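Local atomic coordinates of tyrosine-protein phosphatase YwqE (Bacillus subtilis, PDB entry 3QY6), a protein that removes phosphate from the phosphotyrosines of the proteins YwqD, YwqF and Ssb, with manganese as its cofactor. Residues H5-P10 and T40-N45; T102-I107 and G129-I134; G157-I162 and L187-A192. All coordinates share one frame; numbering follows the deposited sequence.

In the fold
From the N terminus, the chain leaves strand 2-3 and passes its first metal-binding histidines; contact 1 closes the loop that runs through helix 19-31 and strand 36-38 and returns at 40-45. Contact 2 then joins strands 104-108 and 131-135 across helix 118-127, and contact 3 joins strands 159-163 and 190-192 across helices 164-167 and 173-184. The three follow in series, without nesting or crossing. They meet in space: Leu106 of contact 2 packs on His5 and Thr40, Gln161 of contact 3 bonds to His5, and strand 131-135 neighbours strand 159-163. Together they tie a run of parallel strands to the metal site, consistent with the TIM-barrel-like fold of this family.

Contact 1 (H5-P10 and T40-N45); sequences HCHILP and TPHHNN. With FE (Fe (III) ion), chain C; MG (magnesium ion), chain D.
Cys6 and Thr40 fasten the two backbones together: Thr40 N gives a nearly straight bond (175°) to Cys6 O at 3.0 Å. The return bond runs from backbone to side chain, with Cys6 N donating to Thr40 OG1 at 3.0 Å. With chi1 at 59°, OG1 lies between the backbone N and the carbonyl carbon of Thr40, which turns it to the Cys6 amide and brings it 3.3 Å from His5 CD2. The histidines carry the metals. His5 NE2 (2.2 Å) and His7 NE2 (2.0 Å) both hold the iron(III) ion, while His42 NE2 holds the magnesium ion at 2.0 Å. A water bound to both metals bridges the two halves. Next to it the rings of His7 and His42 form an offset stack, centroids 4.5 Å apart and planes at 23°, with His7 CE1 over one face of the His42 ring near its rim. Farther from the metals, Leu9 CD1 meets Pro41 CG at 4.1 Å, an apolar touch. Second-shell bonds would help fix the rotation of the ligand rings: His7 ND1 is hydrogen-bonded to Asp13, which also takes the His42 amide, and His5 ND1 to Gln161. Glu80 and Asp194 add ligands to the iron, and His196 to the magnesium. The His-x-His pair after the first strand is characteristic of metallo-dependent hydrolases, and the bridged metals form the metal centre of this phosphatase, whose cofactor is manganese although iron and magnesium are modelled here. Helix 52-68 packs on Leu9 and Pro41, helix 19-31 on Ile8, and strand 104-108 lies against His5, Thr40 and His42.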
ATOM      1  N   HIS A   5      -2.056  -2.636   2.074  1.00 22.40           N
ATOM      2  CA  HIS A   5      -2.256  -1.188   2.373  1.00 21.94           C
ATOM      3  C   HIS A   5      -3.751  -1.053   2.525  1.00 22.19           C
ATOM      4  O   HIS A   5      -4.493  -1.265   1.558  1.00 22.90           O
ATOM      5  CB  HIS A   5      -1.764  -0.381   1.186  1.00 22.29           C
ATOM      6  CG  HIS A   5      -1.919   1.117   1.314  1.00 22.18           C
ATOM      7  ND1 HIS A   5      -1.287   1.968   0.454  1.00 22.51           N
ATOM      8  CD2 HIS A   5      -2.675   1.898   2.130  1.00 24.97           C
ATOM      9  CE1 HIS A   5      -1.617   3.223   0.735  1.00 24.66           C
ATOM     10  NE2 HIS A   5      -2.441   3.206   1.766  1.00 21.65           N
ATOM     11  N   CYS A   6      -4.184  -0.729   3.744  1.00 23.27           N
ATOM     12  CA  CYS A   6      -5.600  -0.683   4.054  1.00 23.92           C
ATOM     13  C   CYS A   6      -5.878   0.060   5.352  1.00 23.81           C
ATOM     14  O   CYS A   6      -5.158  -0.091   6.325  1.00 24.03           O
ATOM     15  CB  CYS A   6      -6.159  -2.120   4.213  1.00 23.84           C
ATOM     16  SG  CYS A   6      -7.960  -2.241   4.302  1.00 26.19           S
ATOM     17  N   HIS A   7      -6.972   0.802   5.359  1.00 25.14           N
ATOM     18  CA  HIS A   7      -7.364   1.623   6.522  1.00 26.36           C
ATOM     19  C   HIS A   7      -8.548   1.050   7.327  1.00 27.02           C
ATOM     20  O   HIS A   7      -9.569   1.729   7.589  1.00 28.13           O
ATOM     21  CB  HIS A   7      -7.571   3.079   6.058  1.00 25.74           C
ATOM     22  CG  HIS A   7      -6.346   3.685   5.463  1.00 26.27           C
ATOM     23  ND1 HIS A   7      -5.414   4.350   6.223  1.00 27.50           N
ATOM     24  CD2 HIS A   7      -5.859   3.665   4.200  1.00 25.55           C
ATOM     25  CE1 HIS A   7      -4.420   4.750   5.454  1.00 27.54           C
ATOM     26  NE2 HIS A   7      -4.657   4.341   4.221  1.00 26.03           N
ATOM     27  N   ILE A   8      -8.385  -0.209   7.753  1.00 26.64           N
ATOM     28  CA  ILE A   8      -9.416  -0.997   8.399  1.00 27.80           C
ATOM     29  C   ILE A   8      -9.452  -0.823   9.915  1.00 28.72           C
ATOM     30  O   ILE A   8     -10.479  -1.103  10.550  1.00 28.45           O
ATOM     31  CB  ILE A   8      -9.284  -2.520   8.032  1.00 27.33           C
ATOM     32  CG1 ILE A   8     -10.498  -3.345   8.518  1.00 27.47           C
ATOM     33  CG2 ILE A   8      -7.960  -3.092   8.549  1.00 27.48           C
ATOM     34  CD1 ILE A   8     -10.593  -4.737   7.894  1.00 24.84           C
ATOM     35  N   LEU A   9      -8.350  -0.373  10.503  1.00 29.52           N
ATOM     36  CA  LEU A   9      -8.345  -0.142  11.954  1.00 29.85           C
ATOM     37  C   LEU A   9      -9.214   1.075  12.288  1.00 30.95           C
ATOM     38  O   LEU A   9      -9.154   2.099  11.601  1.00 30.80           O
ATOM     39  CB  LEU A   9      -6.927   0.009  12.516  1.00 30.61           C
ATOM     40  CG  LEU A   9      -6.042  -1.247  12.441  1.00 27.15           C
ATOM     41  CD1 LEU A   9      -4.637  -0.908  12.923  1.00 28.78           C
ATOM     42  CD2 LEU A   9      -6.631  -2.413  13.239  1.00 30.04           C
ATOM     43  N   PRO A  10     -10.045   0.936  13.328  1.00 32.15           N
ATOM     44  CA  PRO A  10     -11.059   1.932  13.691  1.00 33.74           C
ATOM     45  C   PRO A  10     -10.505   3.046  14.554  1.00 34.76           C
ATOM     46  O   PRO A  10      -9.553   2.835  15.310  1.00 35.23           O
ATOM     47  CB  PRO A  10     -12.072   1.120  14.495  1.00 33.07           C
ATOM     48  CG  PRO A  10     -11.228   0.045  15.165  1.00 33.68           C
ATOM     49  CD  PRO A  10     -10.124  -0.275  14.169  1.00 31.96           C
ATOM     50  N   THR A  40      -2.534  -0.459   7.680  1.00 23.46           N
ATOM     51  CA  THR A  40      -1.532   0.588   7.511  1.00 22.84           C
ATOM     52  C   THR A  40      -2.118   1.956   7.825  1.00 24.57           C
ATOM     53  O   THR A  40      -2.246   2.765   6.946  1.00 23.16           O
ATOM     54  CB  THR A  40      -0.964   0.600   6.074  1.00 23.01           C
ATOM     55  OG1 THR A  40      -2.029   0.808   5.131  1.00 22.57           O
ATOM     56  CG2 THR A  40      -0.300  -0.751   5.781  1.00 21.23           C
ATOM     57  N   PRO A  41      -2.449   2.200   9.096  1.00 26.86           N
ATOM     58  CA  PRO A  41      -3.037   3.533   9.347  1.00 28.06           C
ATOM     59  C   PRO A  41      -2.046   4.671   9.054  1.00 29.37           C
ATOM     60  O   PRO A  41      -0.811   4.474   9.097  1.00 29.37           O
ATOM     61  CB  PRO A  41      -3.434   3.481  10.825  1.00 27.71           C
ATOM     62  CG  PRO A  41      -2.643   2.364  11.411  1.00 27.44           C
ATOM     63  CD  PRO A  41      -2.328   1.384  10.309  1.00 27.20           C
ATOM     64  N   HIS A  42      -2.595   5.839   8.707  1.00 31.63           N
ATOM     65  CA  HIS A  42      -1.798   7.033   8.471  1.00 34.78           C
ATOM     66  C   HIS A  42      -0.994   7.395   9.691  1.00 36.09           C
ATOM     67  O   HIS A  42      -1.516   7.419  10.809  1.00 35.96           O
ATOM     68  CB  HIS A  42      -2.696   8.211   8.137  1.00 34.74           C
ATOM     69  CG  HIS A  42      -3.228   8.178   6.748  1.00 36.86           C
ATOM     70  ND1 HIS A  42      -2.435   8.413   5.649  1.00 40.56           N
ATOM     71  CD2 HIS A  42      -4.477   7.966   6.279  1.00 38.74           C
ATOM     72  CE1 HIS A  42      -3.171   8.331   4.555  1.00 39.54           C
ATOM     73  NE2 HIS A  42      -4.419   8.074   4.911  1.00 41.71           N
ATOM     74  N   HIS A  43       0.278   7.645   9.491  1.00 38.51           N
ATOM     75  CA  HIS A  43       1.085   8.112  10.577  1.00 40.95           C
ATOM     76  C   HIS A  43       1.834   9.347  10.127  1.00 42.77           C
ATOM     77  O   HIS A  43       2.653   9.276   9.250  1.00 41.92           O
ATOM     78  CB  HIS A  43       2.036   7.026  10.973  1.00 40.06           C
ATOM     79  CG  HIS A  43       2.956   7.414  12.065  1.00 40.84           C
ATOM     80  ND1 HIS A  43       2.544   7.555  13.363  1.00 40.15           N
ATOM     81  CD2 HIS A  43       4.271   7.705  12.051  1.00 41.47           C
ATOM     82  CE1 HIS A  43       3.570   7.914  14.105  1.00 41.94           C
ATOM     83  NE2 HIS A  43       4.625   8.016  13.331  1.00 41.19           N
ATOM     84  N   ASN A  44       1.553  10.474  10.767  1.00 45.91           N
ATOM     85  CA  ASN A  44       2.186  11.756  10.440  1.00 49.00           C
ATOM     86  C   ASN A  44       2.522  12.633  11.662  1.00 50.92           C
ATOM     87  O   ASN A  44       1.853  12.616  12.643  1.00 52.08           O
ATOM     88  CB  ASN A  44       1.275  12.519   9.499  1.00 48.57           C
ATOM     89  CG  ASN A  44       1.886  13.788   9.010  1.00 50.47           C
ATOM     90  OD1 ASN A  44       3.092  13.877   8.879  1.00 50.69           O
ATOM     91  ND2 ASN A  44       1.055  14.788   8.728  1.00 50.57           N
ATOM     92  N   ASN A  45       3.482  13.511  11.539  1.00 53.53           N
ATOM     93  CA  ASN A  45       3.994  14.292  12.670  1.00 55.20           C
ATOM     94  C   ASN A  45       2.971  15.270  13.333  1.00 55.83           C
ATOM     95  O   ASN A  45       3.219  15.808  14.390  1.00 56.56           O
ATOM     96  CB  ASN A  45       5.371  14.894  12.353  1.00 55.59           C
ATOM     97  CG  ASN A  45       6.473  13.821  12.242  1.00 57.64           C
ATOM     98  OD1 ASN A  45       6.188  12.619  12.100  1.00 58.20           O
ATOM     99  ND2 ASN A  45       7.729  14.252  12.332  1.00 57.53           N
TER
HETATM  100 FE    FE C 264      -3.690   4.850   2.544  1.00 25.53          FE
HETATM  101 MG    MG D 265      -6.249   7.977   4.115  1.00 37.96          MG
HETATM  102  O   HOH W   1      -3.327   5.614   1.572  1.00 29.98           O
HETATM  103  O   HOH W   2      -4.911   6.688   2.873  1.00 35.32           O
HETATM  104  O   HOH W   3      -5.654   8.576   2.728  1.00 47.17           O

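Contact 2 (T102-I107 and G129-I134); sequences TKYILI and GYIPVI
Lys103 and Ile131 open a run of four backbone hydrogen bonds that zips the strands in parallel, their directions 34° apart. Ile131 N goes to Lys103 O, Ile105 N to Ile131 O, Val133 N to Ile105 O at 2.7 Å and Ile107 N to Val133 O at 3.0 Å. The Lys103 carbonyl receives its donor from above its plane, and Tyr130 CD1 also sits 3.3 Å from Lys103 O, at the edge of the tyrosine ring. CA-H...O contacts fill in between, such as Tyr104 CA to Ile131 O at 3.4 Å. Apolar contacts divide between two faces. On the face of Tyr104, Leu106, Ile131 and Val133, Ile131 CD1 lies 3.7 Å from Tyr104 CE1, the two side chains running side by side, and Val133 CG2 reaches the edge of the Tyr104 ring at 4.0 Å from CD1. On the other face, with CG1 of Ile105 beside the backbone N (chi1 -46°) and the chain extended beyond it, CD1 reaches within 3.5 Å of Tyr130 CB. Ile107 CD1 lies 3.7 Å from Pro132 CB, and Phe122 and Leu125 of helix 118-127 pack over this face. The polar side-chain atoms bond outside the strand pairing: Thr102 OG1 accepts from Tyr104 N in an ST turn and is also hydrogen-bonded to the backbone carbonyl of Leu99, and Tyr104 OH bonds to Gln235. Thus backbone bonds fix the register of this beta-alpha-beta unit, and mostly apolar side chains pack on either face. Pro132, lacking an N-H, costs this edge no bond, since its two neighbours are the donors.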
ATOM      1  N   THR A 102       8.295  -6.771   8.593  1.00 32.31           N
ATOM      2  CA  THR A 102       9.174  -7.187   7.530  1.00 33.47           C
ATOM      3  C   THR A 102      10.123  -6.103   7.070  1.00 33.33           C
ATOM      4  O   THR A 102      10.143  -5.032   7.558  1.00 34.91           O
ATOM      5  CB  THR A 102       8.421  -7.685   6.280  1.00 33.91           C
ATOM      6  OG1 THR A 102       7.840  -6.589   5.604  1.00 31.61           O
ATOM      7  CG2 THR A 102       7.347  -8.709   6.617  1.00 33.89           C
ATOM      8  N   LYS A 103      10.915  -6.435   6.090  1.00 33.96           N
ATOM      9  CA  LYS A 103      11.803  -5.525   5.433  1.00 34.42           C
ATOM     10  C   LYS A 103      11.107  -4.420   4.642  1.00 33.25           C
ATOM     11  O   LYS A 103      11.699  -3.450   4.336  1.00 32.43           O
ATOM     12  CB  LYS A 103      12.839  -6.252   4.572  1.00 34.91           C
ATOM     13  CG  LYS A 103      12.351  -6.886   3.337  1.00 38.56           C
ATOM     14  CD  LYS A 103      13.445  -7.639   2.628  1.00 43.44           C
ATOM     15  CE  LYS A 103      13.846  -8.872   3.380  1.00 44.83           C
ATOM     16  NZ  LYS A 103      14.685  -9.805   2.542  1.00 46.15           N
ATOM     17  N   TYR A 104       9.886  -4.657   4.216  1.00 32.56           N
ATOM     18  CA  TYR A 104       9.171  -3.724   3.376  1.00 31.40           C
ATOM     19  C   TYR A 104       8.525  -2.646   4.201  1.00 30.97           C
ATOM     20  O   TYR A 104       7.846  -2.959   5.111  1.00 30.62           O
ATOM     21  CB  TYR A 104       8.136  -4.477   2.583  1.00 31.64           C
ATOM     22  CG  TYR A 104       8.764  -5.481   1.698  1.00 32.58           C
ATOM     23  CD1 TYR A 104       9.079  -5.176   0.409  1.00 34.21           C
ATOM     24  CD2 TYR A 104       9.099  -6.710   2.168  1.00 36.18           C
ATOM     25  CE1 TYR A 104       9.679  -6.071  -0.390  1.00 34.96           C
ATOM     26  CE2 TYR A 104       9.708  -7.614   1.368  1.00 36.05           C
ATOM     27  CZ  TYR A 104       9.993  -7.290   0.098  1.00 36.35           C
ATOM     28  OH  TYR A 104      10.595  -8.208  -0.704  1.00 37.98           O
ATOM     29  N   ILE A 105       8.743  -1.392   3.837  1.00 29.88           N
ATOM     30  CA  ILE A 105       8.164  -0.243   4.546  1.00 29.89           C
ATOM     31  C   ILE A 105       7.251   0.540   3.613  1.00 28.24           C
ATOM     32  O   ILE A 105       7.654   0.898   2.517  1.00 28.34           O
ATOM     33  CB  ILE A 105       9.239   0.788   4.981  1.00 30.48           C
ATOM     34  CG1 ILE A 105      10.448   0.131   5.622  1.00 32.32           C
ATOM     35  CG2 ILE A 105       8.618   1.850   5.901  1.00 31.78           C
ATOM     36  CD1 ILE A 105      11.698   1.040   5.544  1.00 35.23           C
ATOM     37  N   LEU A 106       6.045   0.868   4.061  1.00 27.26           N
ATOM     38  CA  LEU A 106       5.144   1.643   3.210  1.00 26.22           C
ATOM     39  C   LEU A 106       5.339   3.117   3.518  1.00 26.90           C
ATOM     40  O   LEU A 106       5.088   3.563   4.641  1.00 26.56           O
ATOM     41  CB  LEU A 106       3.692   1.218   3.405  1.00 25.31           C
ATOM     42  CG  LEU A 106       2.660   1.847   2.478  1.00 25.17           C
ATOM     43  CD1 LEU A 106       2.814   1.343   1.032  1.00 25.67           C
ATOM     44  CD2 LEU A 106       1.239   1.562   3.010  1.00 27.84           C
ATOM     45  N   ILE A 107       5.840   3.832   2.523  1.00 26.99           N
ATOM     46  CA  ILE A 107       6.118   5.258   2.633  1.00 27.32           C
ATOM     47  C   ILE A 107       5.265   6.101   1.665  1.00 27.05           C
ATOM     48  O   ILE A 107       5.219   5.845   0.457  1.00 26.49           O
ATOM     49  CB  ILE A 107       7.623   5.520   2.413  1.00 27.40           C
ATOM     50  CG1 ILE A 107       8.466   4.791   3.479  1.00 28.48           C
ATOM     51  CG2 ILE A 107       7.926   7.026   2.433  1.00 27.18           C
ATOM     52  CD1 ILE A 107       9.938   4.642   3.079  1.00 34.11           C
ATOM     53  N   GLY A 129      18.966  -2.770   4.700  1.00 38.86           N
ATOM     54  CA  GLY A 129      18.263  -4.001   4.315  1.00 37.27           C
ATOM     55  C   GLY A 129      16.747  -3.820   4.271  1.00 36.28           C
ATOM     56  O   GLY A 129      15.995  -4.792   4.212  1.00 35.57           O
ATOM     57  N   TYR A 130      16.309  -2.564   4.308  1.00 35.66           N
ATOM     58  CA  TYR A 130      14.883  -2.256   4.133  1.00 35.46           C
ATOM     59  C   TYR A 130      14.579  -2.051   2.650  1.00 35.03           C
ATOM     60  O   TYR A 130      15.474  -1.716   1.863  1.00 35.29           O
ATOM     61  CB  TYR A 130      14.485  -1.019   4.929  1.00 35.29           C
ATOM     62  CG  TYR A 130      14.264  -1.235   6.417  1.00 36.99           C
ATOM     63  CD1 TYR A 130      13.127  -1.901   6.893  1.00 36.30           C
ATOM     64  CD2 TYR A 130      15.196  -0.780   7.346  1.00 37.83           C
ATOM     65  CE1 TYR A 130      12.918  -2.095   8.267  1.00 39.56           C
ATOM     66  CE2 TYR A 130      15.000  -0.972   8.720  1.00 40.27           C
ATOM     67  CZ  TYR A 130      13.868  -1.631   9.169  1.00 40.74           C
ATOM     68  OH  TYR A 130      13.685  -1.804  10.526  1.00 44.24           O
ATOM     69  N   ILE A 131      13.327  -2.291   2.256  1.00 34.10           N
ATOM     70  CA  ILE A 131      12.865  -1.918   0.928  1.00 33.30           C
ATOM     71  C   ILE A 131      11.687  -0.930   1.056  1.00 32.50           C
ATOM     72  O   ILE A 131      10.654  -1.291   1.611  1.00 32.13           O
ATOM     73  CB  ILE A 131      12.480  -3.141   0.079  1.00 34.56           C
ATOM     74  CG1 ILE A 131      13.713  -4.031  -0.155  1.00 34.70           C
ATOM     75  CG2 ILE A 131      11.939  -2.689  -1.288  1.00 32.75           C
ATOM     76  CD1 ILE A 131      13.376  -5.529  -0.397  1.00 37.90           C
ATOM     77  N   PRO A 132      11.864   0.310   0.577  1.00 31.65           N
ATOM     78  CA  PRO A 132      10.761   1.262   0.630  1.00 30.89           C
ATOM     79  C   PRO A 132       9.743   0.968  -0.477  1.00 29.84           C
ATOM     80  O   PRO A 132      10.110   0.804  -1.648  1.00 29.48           O
ATOM     81  CB  PRO A 132      11.450   2.622   0.408  1.00 30.97           C
ATOM     82  CG  PRO A 132      12.649   2.313  -0.383  1.00 31.16           C
ATOM     83  CD  PRO A 132      13.077   0.903  -0.007  1.00 31.30           C
ATOM     84  N   VAL A 133       8.474   0.913  -0.095  1.00 28.94           N
ATOM     85  CA  VAL A 133       7.379   0.777  -1.034  1.00 27.39           C
ATOM     86  C   VAL A 133       6.602   2.086  -1.099  1.00 28.38           C
ATOM     87  O   VAL A 133       5.972   2.475  -0.110  1.00 26.72           O
ATOM     88  CB  VAL A 133       6.432  -0.379  -0.605  1.00 28.48           C
ATOM     89  CG1 VAL A 133       5.342  -0.619  -1.658  1.00 25.81           C
ATOM     90  CG2 VAL A 133       7.267  -1.667  -0.373  1.00 26.98           C
ATOM     91  N   ILE A 134       6.625   2.732  -2.262  1.00 27.01           N
ATOM     92  CA  ILE A 134       5.890   4.006  -2.450  1.00 28.14           C
ATOM     93  C   ILE A 134       4.371   3.765  -2.501  1.00 27.63           C
ATOM     94  O   ILE A 134       3.889   2.951  -3.299  1.00 28.00           O
ATOM     95  CB  ILE A 134       6.406   4.772  -3.696  1.00 27.46           C
ATOM     96  CG1 ILE A 134       7.878   5.160  -3.513  1.00 29.74           C
ATOM     97  CG2 ILE A 134       5.523   6.016  -4.047  1.00 29.11           C
ATOM     98  CD1 ILE A 134       8.552   5.495  -4.836  1.00 31.46           C
TER

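Contact 3 (G157-I162 and L187-A192); sequences GAASQI and LIHFVA
Ala159 CB lies 4.0 Å from Phe190 CE2 and against the ring of His189. An alanine in place of His189 could keep the backbone bond to Ser160 O, but the ring would be gone and a gap would probably open beside Ala159. Three hydrogen bonds hold Ser160, one through its hydroxyl and two through its carbonyl. Its OG, placed between the backbone N and the carbonyl carbon (chi1 85°), donates to Leu187 O at 2.7 Å; its carbonyl O accepts from two successive amides, His189 N at 2.9 Å and, more bent at 138°, Phe190 N at 3.2 Å. Gln161 CG, anti to the backbone N (chi1 161°), lies 3.7 Å from Ala192 CB; a bend at chi2 then turns the amide so that NE2 makes a weak bond to Ile162 O. Its OE1 accepts from His5, an iron ligand, and so links this strand pair to the metal site. Ile162 finishes the pairing: Ile162 N bonds to Phe190 O at 3.0 Å, and its carbonyl takes Ala192 N at 3.1 Å. Its CG2 methyl packs 3.6 Å from Ile188 CG2 and touches Val191, on the side where helix 173-184 lies. Neighbouring parallel strands joined by helices, with the metal ligand Asp194 past the end of strand 190-192, are characteristic of the TIM-barrel-like metallo-dependent hydrolases, which bind their metals at the strands' C-terminal ends.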
ATOM      1  N   GLY A 157      15.927   1.141  -6.608  1.00 38.99           N
ATOM      2  CA  GLY A 157      15.590   0.022  -5.737  1.00 39.13           C
ATOM      3  C   GLY A 157      14.231   0.085  -5.063  1.00 37.89           C
ATOM      4  O   GLY A 157      13.775  -0.914  -4.525  1.00 38.87           O
ATOM      5  N   ALA A 158      13.585   1.249  -5.091  1.00 37.17           N
ATOM      6  CA  ALA A 158      12.222   1.394  -4.542  1.00 35.93           C
ATOM      7  C   ALA A 158      11.214   0.490  -5.235  1.00 35.37           C
ATOM      8  O   ALA A 158      11.319   0.238  -6.439  1.00 35.06           O
ATOM      9  CB  ALA A 158      11.750   2.848  -4.622  1.00 35.57           C
ATOM     10  N   ALA A 159      10.234   0.014  -4.463  1.00 34.71           N
ATOM     11  CA  ALA A 159       9.059  -0.654  -5.010  1.00 33.09           C
ATOM     12  C   ALA A 159       7.888   0.314  -4.881  1.00 33.62           C
ATOM     13  O   ALA A 159       7.991   1.314  -4.166  1.00 31.65           O
ATOM     14  CB  ALA A 159       8.795  -1.961  -4.259  1.00 33.98           C
ATOM     15  N   SER A 160       6.814   0.070  -5.627  1.00 33.15           N
ATOM     16  CA  SER A 160       5.602   0.867  -5.450  1.00 33.05           C
ATOM     17  C   SER A 160       4.321   0.042  -5.506  1.00 31.96           C
ATOM     18  O   SER A 160       4.296  -1.061  -6.039  1.00 31.52           O
ATOM     19  CB  SER A 160       5.575   2.081  -6.392  1.00 32.51           C
ATOM     20  OG  SER A 160       5.058   1.759  -7.666  1.00 34.70           O
ATOM     21  N   GLN A 161       3.257   0.599  -4.929  1.00 30.66           N
ATOM     22  CA  GLN A 161       1.987  -0.088  -4.794  1.00 29.58           C
ATOM     23  C   GLN A 161       0.881   0.782  -5.406  1.00 29.71           C
ATOM     24  O   GLN A 161       0.659   1.921  -4.956  1.00 29.24           O
ATOM     25  CB  GLN A 161       1.732  -0.381  -3.292  1.00 29.00           C
ATOM     26  CG  GLN A 161       0.296  -0.689  -2.909  1.00 29.09           C
ATOM     27  CD  GLN A 161      -0.470   0.562  -2.519  1.00 28.75           C
ATOM     28  OE1 GLN A 161       0.053   1.421  -1.786  1.00 29.07           O
ATOM     29  NE2 GLN A 161      -1.697   0.691  -3.019  1.00 28.54           N
ATOM     30  N   ILE A 162       0.192   0.236  -6.413  1.00 29.72           N
ATOM     31  CA  ILE A 162      -0.931   0.908  -7.094  1.00 29.91           C
ATOM     32  C   ILE A 162      -2.235   0.615  -6.364  1.00 28.74           C
ATOM     33  O   ILE A 162      -2.367  -0.438  -5.759  1.00 28.70           O
ATOM     34  CB  ILE A 162      -1.024   0.421  -8.580  1.00 31.31           C
ATOM     35  CG1 ILE A 162      -1.844   1.368  -9.446  1.00 32.87           C
ATOM     36  CG2 ILE A 162      -1.585  -1.005  -8.668  1.00 31.25           C
ATOM     37  CD1 ILE A 162      -1.065   2.524 -10.009  1.00 35.89           C
ATOM     38  N   LEU A 187       6.690  -0.035 -13.318  1.00 43.26           N
ATOM     39  CA  LEU A 187       6.995   0.737 -12.104  1.00 41.82           C
ATOM     40  C   LEU A 187       6.191   0.293 -10.866  1.00 41.01           C
ATOM     41  O   LEU A 187       6.415   0.787  -9.762  1.00 40.54           O
ATOM     42  CB  LEU A 187       6.859   2.247 -12.363  1.00 41.99           C
ATOM     43  CG  LEU A 187       7.531   2.835 -13.629  1.00 42.49           C
ATOM     44  CD1 LEU A 187       7.421   4.358 -13.703  1.00 42.62           C
ATOM     45  CD2 LEU A 187       8.985   2.397 -13.773  1.00 43.67           C
ATOM     46  N   ILE A 188       5.294  -0.676 -11.050  1.00 40.20           N
ATOM     47  CA  ILE A 188       4.374  -1.117 -10.000  1.00 38.92           C
ATOM     48  C   ILE A 188       4.630  -2.572  -9.626  1.00 38.70           C
ATOM     49  O   ILE A 188       4.696  -3.428 -10.508  1.00 39.61           O
ATOM     50  CB  ILE A 188       2.894  -0.987 -10.473  1.00 38.88           C
ATOM     51  CG1 ILE A 188       2.566   0.450 -10.916  1.00 38.71           C
ATOM     52  CG2 ILE A 188       1.929  -1.568  -9.425  1.00 36.12           C
ATOM     53  CD1 ILE A 188       2.760   1.543  -9.863  1.00 37.58           C
ATOM     54  N   HIS A 189       4.746  -2.853  -8.329  1.00 37.00           N
ATOM     55  CA  HIS A 189       5.082  -4.197  -7.835  1.00 35.55           C
ATOM     56  C   HIS A 189       3.991  -4.808  -6.935  1.00 34.68           C
ATOM     57  O   HIS A 189       4.006  -6.019  -6.648  1.00 34.14           O
ATOM     58  CB  HIS A 189       6.445  -4.175  -7.129  1.00 36.31           C
ATOM     59  CG  HIS A 189       7.460  -3.331  -7.830  1.00 37.31           C
ATOM     60  ND1 HIS A 189       8.312  -3.832  -8.796  1.00 40.38           N
ATOM     61  CD2 HIS A 189       7.730  -2.011  -7.741  1.00 36.99           C
ATOM     62  CE1 HIS A 189       9.067  -2.855  -9.260  1.00 38.63           C
ATOM     63  NE2 HIS A 189       8.733  -1.738  -8.640  1.00 39.94           N
ATOM     64  N   PHE A 190       3.033  -3.978  -6.507  1.00 32.68           N
ATOM     65  CA  PHE A 190       1.915  -4.479  -5.709  1.00 31.15           C
ATOM     66  C   PHE A 190       0.623  -3.802  -6.137  1.00 30.16           C
ATOM     67  O   PHE A 190       0.643  -2.678  -6.626  1.00 30.49           O
ATOM     68  CB  PHE A 190       2.112  -4.228  -4.200  1.00 30.25           C
ATOM     69  CG  PHE A 190       3.441  -4.687  -3.653  1.00 30.06           C
ATOM     70  CD1 PHE A 190       3.616  -6.018  -3.242  1.00 27.56           C
ATOM     71  CD2 PHE A 190       4.497  -3.788  -3.511  1.00 27.70           C
ATOM     72  CE1 PHE A 190       4.824  -6.449  -2.722  1.00 27.38           C
ATOM     73  CE2 PHE A 190       5.735  -4.229  -2.996  1.00 28.73           C
ATOM     74  CZ  PHE A 190       5.882  -5.553  -2.592  1.00 28.84           C
ATOM     75  N   VAL A 191      -0.488  -4.507  -5.968  1.00 29.80           N
ATOM     76  CA  VAL A 191      -1.800  -3.880  -6.040  1.00 29.18           C
ATOM     77  C   VAL A 191      -2.434  -4.022  -4.673  1.00 27.87           C
ATOM     78  O   VAL A 191      -2.438  -5.105  -4.120  1.00 28.17           O
ATOM     79  CB  VAL A 191      -2.724  -4.534  -7.087  1.00 30.03           C
ATOM     80  CG1 VAL A 191      -3.942  -3.644  -7.312  1.00 28.00           C
ATOM     81  CG2 VAL A 191      -2.018  -4.691  -8.419  1.00 31.05           C
ATOM     82  N   ALA A 192      -3.032  -2.943  -4.145  1.00 26.18           N
ATOM     83  CA  ALA A 192      -3.638  -3.014  -2.824  1.00 23.74           C
ATOM     84  C   ALA A 192      -4.839  -2.066  -2.772  1.00 24.15           C
ATOM     85  O   ALA A 192      -4.962  -1.178  -3.621  1.00 23.79           O
ATOM     86  CB  ALA A 192      -2.599  -2.693  -1.702  1.00 22.87           C
TER